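Putative uncharacterized protein lp_3323 (Lactobacillus plantarum, PDB 3DC7) is of unknown function but belongs to the GDSL-like lipase/acylhydrolase family and is probably an SGNH-type hydrolase acting on ester bonds. Local coordinates at residues F21-W26 with P80-F85. Residues are numbered along the deposited sequence; the frame is centred on the assembly and turned at random.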
# COMPACT_ATOMS: atom_id res chain seq x y z
N PHE A 21 15.03 15.66 -8.56
CA PHE A 21 15.71 15.19 -9.78
C PHE A 21 16.06 16.38 -10.67
O PHE A 21 15.40 17.42 -10.60
CB PHE A 21 14.82 14.22 -10.56
CG PHE A 21 14.34 13.05 -9.75
CD1 PHE A 21 15.15 11.94 -9.56
CD2 PHE A 21 13.08 13.08 -9.16
CE1 PHE A 21 14.71 10.87 -8.81
CE2 PHE A 21 12.62 12.02 -8.41
CZ PHE A 21 13.44 10.90 -8.23
N LYS A 22 17.08 16.23 -11.51
CA LYS A 22 17.54 17.34 -12.35
C LYS A 22 16.95 17.33 -13.75
O LYS A 22 16.83 18.38 -14.37
CB LYS A 22 19.07 17.36 -12.42
CG LYS A 22 19.77 17.38 -11.05
CD LYS A 22 21.31 17.18 -11.14
CE LYS A 22 21.73 15.85 -11.81
NZ LYS A 22 20.99 14.63 -11.35
N ARG A 23 16.60 16.15 -14.26
CA ARG A 23 16.11 15.98 -15.63
C ARG A 23 14.88 15.08 -15.70
O ARG A 23 14.92 14.02 -16.34
CB ARG A 23 17.23 15.42 -16.52
CG ARG A 23 18.34 16.43 -16.85
CD ARG A 23 19.53 15.79 -17.58
NE ARG A 23 19.95 14.50 -17.02
CZ ARG A 23 20.74 14.35 -15.97
NH1 ARG A 23 21.23 15.41 -15.33
NH2 ARG A 23 21.05 13.13 -15.55
N PRO A 24 13.78 15.49 -15.03
CA PRO A 24 12.57 14.65 -15.06
C PRO A 24 11.90 14.66 -16.42
O PRO A 24 12.01 15.63 -17.17
CB PRO A 24 11.66 15.33 -14.04
CG PRO A 24 12.08 16.77 -14.05
CD PRO A 24 13.57 16.73 -14.26
N ALA A 25 11.21 13.57 -16.74
CA ALA A 25 10.41 13.50 -17.95
C ALA A 25 8.99 13.10 -17.55
O ALA A 25 8.79 12.14 -16.82
CB ALA A 25 11.00 12.51 -18.93
N TRP A 26 8.01 13.84 -18.05
CA TRP A 26 6.62 13.70 -17.64
C TRP A 26 5.77 13.25 -18.81
O TRP A 26 5.49 14.02 -19.72
CB TRP A 26 6.12 15.04 -17.10
CG TRP A 26 7.03 15.63 -16.03
CD1 TRP A 26 8.02 16.55 -16.22
CD2 TRP A 26 7.01 15.35 -14.62
NE1 TRP A 26 8.62 16.87 -15.02
CE2 TRP A 26 8.02 16.14 -14.02
CE3 TRP A 26 6.23 14.51 -13.81
CZ2 TRP A 26 8.28 16.11 -12.65
CZ3 TRP A 26 6.50 14.48 -12.43
CH2 TRP A 26 7.51 15.27 -11.87
N PRO A 80 13.67 11.65 -23.44
CA PRO A 80 15.12 11.89 -23.63
C PRO A 80 15.98 10.76 -23.06
O PRO A 80 15.66 10.22 -21.98
CB PRO A 80 15.36 13.17 -22.83
CG PRO A 80 14.04 13.83 -22.75
CD PRO A 80 13.01 12.77 -22.73
N GLU A 81 17.05 10.41 -23.76
CA GLU A 81 17.92 9.30 -23.34
C GLU A 81 18.57 9.49 -21.94
O GLU A 81 18.83 8.51 -21.23
CB GLU A 81 18.96 8.97 -24.42
CG GLU A 81 18.54 7.79 -25.32
CD GLU A 81 18.66 8.05 -26.83
OE1 GLU A 81 19.60 8.78 -27.26
OE2 GLU A 81 17.82 7.52 -27.60
N ASP A 82 18.80 10.74 -21.56
CA ASP A 82 19.40 11.04 -20.25
C ASP A 82 18.39 11.58 -19.21
O ASP A 82 18.76 12.33 -18.30
CB ASP A 82 20.59 11.98 -20.41
CG ASP A 82 20.19 13.32 -21.00
OD1 ASP A 82 19.18 13.39 -21.74
OD2 ASP A 82 20.91 14.31 -20.73
N ALA A 83 17.13 11.18 -19.34
CA ALA A 83 16.13 11.42 -18.30
C ALA A 83 16.60 10.77 -17.00
O ALA A 83 17.04 9.63 -17.02
CB ALA A 83 14.80 10.85 -18.72
N ASP A 84 16.54 11.50 -15.89
CA ASP A 84 16.93 10.93 -14.60
C ASP A 84 15.75 10.51 -13.74
O ASP A 84 15.93 9.94 -12.66
CB ASP A 84 17.90 11.85 -13.83
CG ASP A 84 17.21 13.02 -13.17
OD1 ASP A 84 16.06 13.33 -13.54
OD2 ASP A 84 17.82 13.65 -12.28
N PHE A 85 14.54 10.79 -14.24
CA PHE A 85 13.29 10.40 -13.60
C PHE A 85 12.20 10.34 -14.67
O PHE A 85 12.11 11.23 -15.51
CB PHE A 85 12.90 11.41 -12.51
CG PHE A 85 11.55 11.14 -11.86
CD1 PHE A 85 11.33 9.99 -11.10
CD2 PHE A 85 10.50 12.06 -11.99
CE1 PHE A 85 10.09 9.75 -10.49
CE2 PHE A 85 9.27 11.83 -11.40
CZ PHE A 85 9.06 10.67 -10.63
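Phe21 and Phe85 lie face on face in an offset stack, their centroids 4.4 Å apart and their planes only 6° from parallel. Phe85 CB also sits over the Phe21 ring, 3.7 Å from its centroid, as a CH-pi contact. At the edge of the Phe85 ring are Pro24 CB and Trp26 CH2. That edge is turned toward the face of Trp26 in an offset edge-to-face pair, with planes at 75°. The Phe85 side chain leaves its backbone with CG opposite N (chi1 176°), which lays one ring face against Phe21 and turns an edge to Trp26. Leu220 of helix 206-223 also touches Phe85. An alanine in place of Phe21 would probably leave one face of Phe85 without its stacking partner and open a gap in this aromatic cluster.

The Asp84 carboxylate grips the backbone at Lys22 and Arg23. Asp84 OD2 accepts Lys22 N at 2.8 Å, on the syn side. Asp84 OD1 takes Arg23 N at 3.0 Å, from above the carboxylate plane. Lys22 NZ forms a salt bridge to Asp84 OD2, its hydrogen bond weak. Asp84 N in turn donates to Arg23 O. Arg23 NE points almost straight at Asp82 O (2.8 Å), with that oxygen close to the guanidinium plane. Arg23 NH1 pairs with Glu53, and Asp82 OD1 with Arg54. Ala25 N bonds to Phe85 O at 2.8 Å, where strands 24-28 and 85-89 of the parallel sheet begin to run side by side.

The contact thus joins two chemistries: a buried aromatic cluster, and beside it a carboxylate whose negative charge is probably eased by two backbone N-H groups and a lysine.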